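Local atomic coordinates of tyrocidine synthase 3 (PDB entry 4MRT), a protein that probably carries amino acids and the growing peptide as phosphopantetheine thioesters through its peptidyl carrier domain during nonribosomal synthesis of tyrocidine. Residues A19-W22 with E23-G27; V60-L64 with K65-A69. The protein carries 1 engineered substitution. One frame throughout, in Å; residues are numbered along the deposited sequence.

Interaction 1: residues A19-W22 with E23-G27; sequences AEIW and ERVLG
Glu20 and Glu23 lie side by side on the surface of helix 13-26. Each residue from 23 to 26 gives its N-H to the carbonyl four residues back, the regular alpha-helical pattern. The Leu26 N to Trp22 O bond measures 2.7 Å and the Arg24 N to Glu20 O bond 3.0 Å. Gly27, with positive phi, ends the helix.

Charged groups make the closest side-chain approach. Glu20 OE1 is 2.9 Å from Glu23 OE2, with the two carboxylates turned 77° against each other. Two acceptors face each other here. Glu20 reaches this spot through a bend at chi2 (-30°). The other oxygen of Glu23, OE1, accepts from the amide of Ile31 and more weakly from that of Gly30. With an alanine here, these loop amides would probably lose their acceptor, and the loop would be less firmly tied to the helix. The Arg24 chain bends at chi3 (-50°), which brings one face of its guanidinium over Glu20 O, 3.9 Å from the plane. Its NH1 lies 3.2 Å from Ile21 CG1.

Apolar contacts within this stretch are light. Ile21 CG2 meets Val25 CG2 at 4.4 Å, and Trp22 CB meets Leu26 CD1 at the same distance. The Trp22 indole points into the bundle, where it meets Phe37 edge-to-face and touches Val50 and Ile73.

The Glu20 and Glu23 carboxylates thus crowd together at the surface, while Trp22 and Leu26 pack inward. So close a pair of acidic groups may favour protonation of one of them.

Interaction 2: residues V60-L64 with K65-A69; sequences VELPL and KVLFA. With COA (coenzyme A), chain D.
Leu64 O meets the edge of the Phe68 ring from one turn back, in the ring plane, 3.2 Å from Phe68 CD2. The same carbonyl accepts Phe68 N at 3.0 Å, a nearly straight bond with an N-H...O angle of 163°. One oxygen therefore serves both the backbone and the ring edge.

The closely packed side rests on buried Leu62 and Leu67, with Val66 beside them. Leu62 CG is anti to the backbone N (chi1 177°), which brings its methyls against Val66 and Leu67. Leu62 CD1 is 4.0 Å from Val66 CG1. The other Val66 branch, CG2, lies 4.1 Å from CD of the Pro63 ring, which runs alongside it. Helix 73-81 adds Leu76 against Leu62 and Leu67, and Tyr79 against Pro63 and Val66.

Phe68 makes a second close contact. The methylene C6P of coenzyme A sits over one ring face, offset toward the rim, 3.3 Å from Phe68 CG. The ring also stacks with Phe38. Ala69 CB touches C2P, close to the thiol end, at 4.0 Å. Another protein packs on Leu64, Lys65 and Phe68.

The helix start is looser. Pro63 stands at the N-cap position, and two amides approach its carbonyl oxygen. Both bonds are weak: Val66 N at 3.1 Å and Leu67 N at 3.5 Å. On the solvent side, the exposed Lys65 side chain bends at chi3 and takes little part in the packing, while its backbone carbonyl lies near the pantetheine end of coenzyme A.

A short helix anchored on one side by Leu62 and Leu67, and lying along the pantetheine arm on another, is characteristic of the four-helix carrier protein fold at its phosphopantetheine site.

Interactions 1 and 2 lie on opposite sides of the chain's centre, with their own centres about 17 Å apart. They still meet inside the bundle: Trp22 CZ2 of interaction 1 packs on Leu67 CD1 of interaction 2 at 4.2 Å. Helix 13-26 and the short helix 64-69 are thus joined through the core. Their relation to coenzyme A differs. Interaction 2 supplies Lys65, Phe68 and Ala69 to its pocket, beside His43 and Ala44, the latter probably the engineered replacement of the serine that carries the arm in carrier proteins. Interaction 1 stays back, with the Leu26 side chain about 10 Å from the ligand. The first contact lies within helix 13-26, away from coenzyme A; the second faces it.

Interaction 1: residues A19-W22 with E23-G27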
# COMPACT_ATOMS: atom_id res chain seq x y z
N ALA A 19 -15.65 -10.91 -12.24
CA ALA A 19 -14.71 -10.50 -13.28
C ALA A 19 -15.09 -9.14 -13.80
O ALA A 19 -14.22 -8.31 -14.04
CB ALA A 19 -14.65 -11.51 -14.41
N GLU A 20 -16.40 -8.89 -13.93
CA GLU A 20 -16.87 -7.61 -14.48
C GLU A 20 -16.61 -6.51 -13.47
O GLU A 20 -16.18 -5.41 -13.81
CB GLU A 20 -18.37 -7.64 -14.85
CG GLU A 20 -18.88 -8.75 -15.79
CD GLU A 20 -17.88 -9.28 -16.82
OE1 GLU A 20 -17.16 -8.47 -17.46
OE2 GLU A 20 -17.84 -10.52 -17.03
N ILE A 21 -16.86 -6.83 -12.21
CA ILE A 21 -16.53 -5.91 -11.13
C ILE A 21 -15.02 -5.57 -11.11
O ILE A 21 -14.64 -4.40 -11.04
CB ILE A 21 -16.97 -6.48 -9.77
CG1 ILE A 21 -18.49 -6.47 -9.68
CG2 ILE A 21 -16.36 -5.67 -8.64
CD1 ILE A 21 -19.09 -7.26 -8.54
N TRP A 22 -14.18 -6.59 -11.20
CA TRP A 22 -12.72 -6.40 -11.15
C TRP A 22 -12.23 -5.59 -12.36
O TRP A 22 -11.39 -4.70 -12.23
CB TRP A 22 -12.01 -7.74 -11.15
CG TRP A 22 -11.91 -8.44 -9.84
CD1 TRP A 22 -12.80 -8.38 -8.80
CD2 TRP A 22 -10.87 -9.34 -9.44
NE1 TRP A 22 -12.35 -9.18 -7.77
CE2 TRP A 22 -11.18 -9.77 -8.13
CE3 TRP A 22 -9.70 -9.82 -10.06
CZ2 TRP A 22 -10.35 -10.67 -7.43
CZ3 TRP A 22 -8.90 -10.71 -9.36
CH2 TRP A 22 -9.23 -11.12 -8.07
N GLU A 23 -12.76 -5.92 -13.54
CA GLU A 23 -12.41 -5.23 -14.79
C GLU A 23 -12.72 -3.75 -14.72
O GLU A 23 -11.94 -2.91 -15.15
CB GLU A 23 -13.14 -5.89 -15.98
CG GLU A 23 -12.56 -7.25 -16.33
CD GLU A 23 -13.38 -8.03 -17.34
OE1 GLU A 23 -12.94 -9.13 -17.72
OE2 GLU A 23 -14.47 -7.54 -17.74
N ARG A 24 -13.88 -3.44 -14.17
CA ARG A 24 -14.34 -2.07 -14.01
C ARG A 24 -13.52 -1.31 -12.96
O ARG A 24 -13.22 -0.13 -13.14
CB ARG A 24 -15.83 -2.12 -13.64
CG ARG A 24 -16.39 -1.07 -12.70
CD ARG A 24 -17.57 -1.69 -11.97
NE ARG A 24 -18.51 -2.32 -12.91
CZ ARG A 24 -19.33 -3.33 -12.63
NH1 ARG A 24 -19.36 -3.88 -11.42
NH2 ARG A 24 -20.15 -3.81 -13.56
N VAL A 25 -13.16 -1.99 -11.87
CA VAL A 25 -12.35 -1.38 -10.80
C VAL A 25 -10.92 -1.17 -11.30
O VAL A 25 -10.36 -0.10 -11.14
CB VAL A 25 -12.43 -2.22 -9.49
CG1 VAL A 25 -11.38 -1.79 -8.46
CG2 VAL A 25 -13.80 -2.09 -8.86
N LEU A 26 -10.36 -2.17 -11.97
CA LEU A 26 -8.98 -2.12 -12.41
C LEU A 26 -8.73 -1.48 -13.78
O LEU A 26 -7.58 -1.18 -14.12
CB LEU A 26 -8.42 -3.53 -12.42
CG LEU A 26 -8.46 -4.29 -11.10
CD1 LEU A 26 -8.14 -5.75 -11.31
CD2 LEU A 26 -7.50 -3.65 -10.11
N GLY A 27 -9.77 -1.29 -14.59
CA GLY A 27 -9.58 -0.77 -15.97
C GLY A 27 -8.79 -1.72 -16.85
O GLY A 27 -7.93 -1.30 -17.63

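Interaction 2: residues V60-L64 with K65-A69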
# COMPACT_ATOMS: atom_id res chain seq x y z
N VAL A 60 -23.23 -9.40 0.59
CA VAL A 60 -22.23 -10.18 1.30
C VAL A 60 -21.08 -9.28 1.75
O VAL A 60 -20.55 -8.48 0.97
CB VAL A 60 -21.68 -11.35 0.45
CG1 VAL A 60 -20.58 -12.10 1.20
CG2 VAL A 60 -22.80 -12.30 0.06
N GLU A 61 -20.72 -9.41 3.01
CA GLU A 61 -19.61 -8.70 3.61
C GLU A 61 -18.35 -9.44 3.23
O GLU A 61 -18.14 -10.57 3.67
CB GLU A 61 -19.75 -8.69 5.13
CG GLU A 61 -19.01 -7.55 5.82
CD GLU A 61 -19.89 -6.33 6.03
OE1 GLU A 61 -19.74 -5.67 7.08
OE2 GLU A 61 -20.73 -6.03 5.15
N LEU A 62 -17.51 -8.83 2.39
CA LEU A 62 -16.23 -9.44 2.02
C LEU A 62 -15.14 -8.86 2.92
O LEU A 62 -14.67 -7.75 2.67
CB LEU A 62 -15.92 -9.15 0.56
CG LEU A 62 -14.59 -9.64 -0.02
CD1 LEU A 62 -14.43 -11.13 0.25
CD2 LEU A 62 -14.51 -9.36 -1.51
N PRO A 63 -14.72 -9.62 3.96
CA PRO A 63 -13.64 -9.07 4.77
C PRO A 63 -12.39 -8.89 3.91
O PRO A 63 -12.11 -9.70 3.03
CB PRO A 63 -13.44 -10.13 5.87
CG PRO A 63 -14.72 -10.92 5.88
CD PRO A 63 -15.11 -10.96 4.42
N LEU A 64 -11.68 -7.81 4.13
CA LEU A 64 -10.54 -7.51 3.29
C LEU A 64 -9.46 -8.56 3.40
O LEU A 64 -8.82 -8.88 2.40
CB LEU A 64 -10.00 -6.12 3.58
CG LEU A 64 -10.68 -4.99 2.80
CD1 LEU A 64 -10.60 -5.22 1.30
CD2 LEU A 64 -12.13 -4.77 3.21
N LYS A 65 -9.28 -9.10 4.60
CA LYS A 65 -8.27 -10.12 4.85
C LYS A 65 -8.51 -11.35 3.97
O LYS A 65 -7.56 -12.01 3.56
CB LYS A 65 -8.20 -10.51 6.34
CG LYS A 65 -9.32 -11.42 6.83
CD LYS A 65 -9.53 -11.37 8.34
CE LYS A 65 -8.24 -11.67 9.09
NZ LYS A 65 -8.49 -12.11 10.50
N VAL A 66 -9.77 -11.65 3.68
CA VAL A 66 -10.11 -12.74 2.77
C VAL A 66 -9.66 -12.46 1.33
O VAL A 66 -9.08 -13.34 0.68
CB VAL A 66 -11.62 -13.05 2.82
CG1 VAL A 66 -12.02 -13.99 1.68
CG2 VAL A 66 -11.96 -13.64 4.17
N LEU A 67 -9.90 -11.25 0.84
CA LEU A 67 -9.44 -10.88 -0.50
C LEU A 67 -7.92 -10.97 -0.61
O LEU A 67 -7.37 -11.47 -1.59
CB LEU A 67 -9.95 -9.48 -0.84
CG LEU A 67 -9.61 -8.88 -2.20
CD1 LEU A 67 -9.64 -9.89 -3.35
CD2 LEU A 67 -10.57 -7.74 -2.47
N PHE A 68 -7.21 -10.51 0.42
CA PHE A 68 -5.74 -10.58 0.42
C PHE A 68 -5.20 -12.00 0.53
O PHE A 68 -4.15 -12.32 -0.04
CB PHE A 68 -5.20 -9.72 1.56
CG PHE A 68 -5.08 -8.29 1.20
CD1 PHE A 68 -3.93 -7.81 0.59
CD2 PHE A 68 -6.12 -7.41 1.46
CE1 PHE A 68 -3.81 -6.49 0.26
CE2 PHE A 68 -6.00 -6.08 1.11
CZ PHE A 68 -4.86 -5.61 0.52
N ALA A 69 -5.90 -12.84 1.29
CA ALA A 69 -5.49 -14.21 1.54
C ALA A 69 -5.62 -15.12 0.31
O ALA A 69 -4.79 -15.99 0.10
CB ALA A 69 -6.30 -14.78 2.69
N1A COA D . 2.19 -4.24 6.83
C2A COA D . 3.06 -3.27 6.44
N3A COA D . 3.58 -3.18 5.22
C4A COA D . 3.26 -4.10 4.28
C5A COA D . 2.34 -5.19 4.61
C6A COA D . 1.81 -5.22 5.97
N6A COA D . 0.95 -6.19 6.34
N7A COA D . 2.20 -5.95 3.51
C8A COA D . 2.98 -5.41 2.55
N9A COA D . 3.62 -4.31 3.03
C1B COA D . 4.53 -3.42 2.27
C2B COA D . 5.37 -4.13 1.23
O2B COA D . 6.71 -3.59 1.30
C3B COA D . 4.71 -3.71 -0.08
O3B COA D . 5.62 -3.65 -1.17
P3B COA D . 5.63 -4.72 -2.38
O7A COA D . 6.19 -3.98 -3.56
O8A COA D . 6.55 -5.83 -1.94
O9A COA D . 4.21 -5.17 -2.51
C4B COA D . 4.27 -2.31 0.27
O4B COA D . 3.74 -2.43 1.56
C5B COA D . 3.26 -1.69 -0.66
O5B COA D . 2.66 -0.59 0.02
P1A COA D . 1.50 0.21 -0.74
O1A COA D . 2.03 0.67 -2.07
O2A COA D . 0.99 1.26 0.21
O3A COA D . 0.45 -0.96 -1.03
P2A COA D . -1.13 -0.81 -0.81
O4A COA D . -1.60 0.63 -0.70
O5A COA D . -1.81 -1.68 -1.88
O6A COA D . -1.46 -1.58 0.59
CBP COA D . -1.11 -2.51 2.84
CCP COA D . -0.49 -2.10 1.49
CDP COA D . -2.44 -1.95 3.32
CEP COA D . -0.23 -3.30 3.79
CAP COA D . -1.82 -3.82 2.25
OAP COA D . -0.95 -4.64 1.46
C9P COA D . -2.46 -4.79 3.27
O9P COA D . -3.47 -4.50 3.90
N8P COA D . -1.86 -5.97 3.46
C7P COA D . -2.33 -6.92 4.47
C6P COA D . -3.33 -7.93 3.92
C5P COA D . -3.67 -8.98 4.97
O5P COA D . -4.38 -8.62 5.90
N4P COA D . -3.21 -10.24 4.82
C3P COA D . -3.45 -11.32 5.78
C2P COA D . -4.27 -12.50 5.24
S1P COA D . -4.75 -13.68 6.56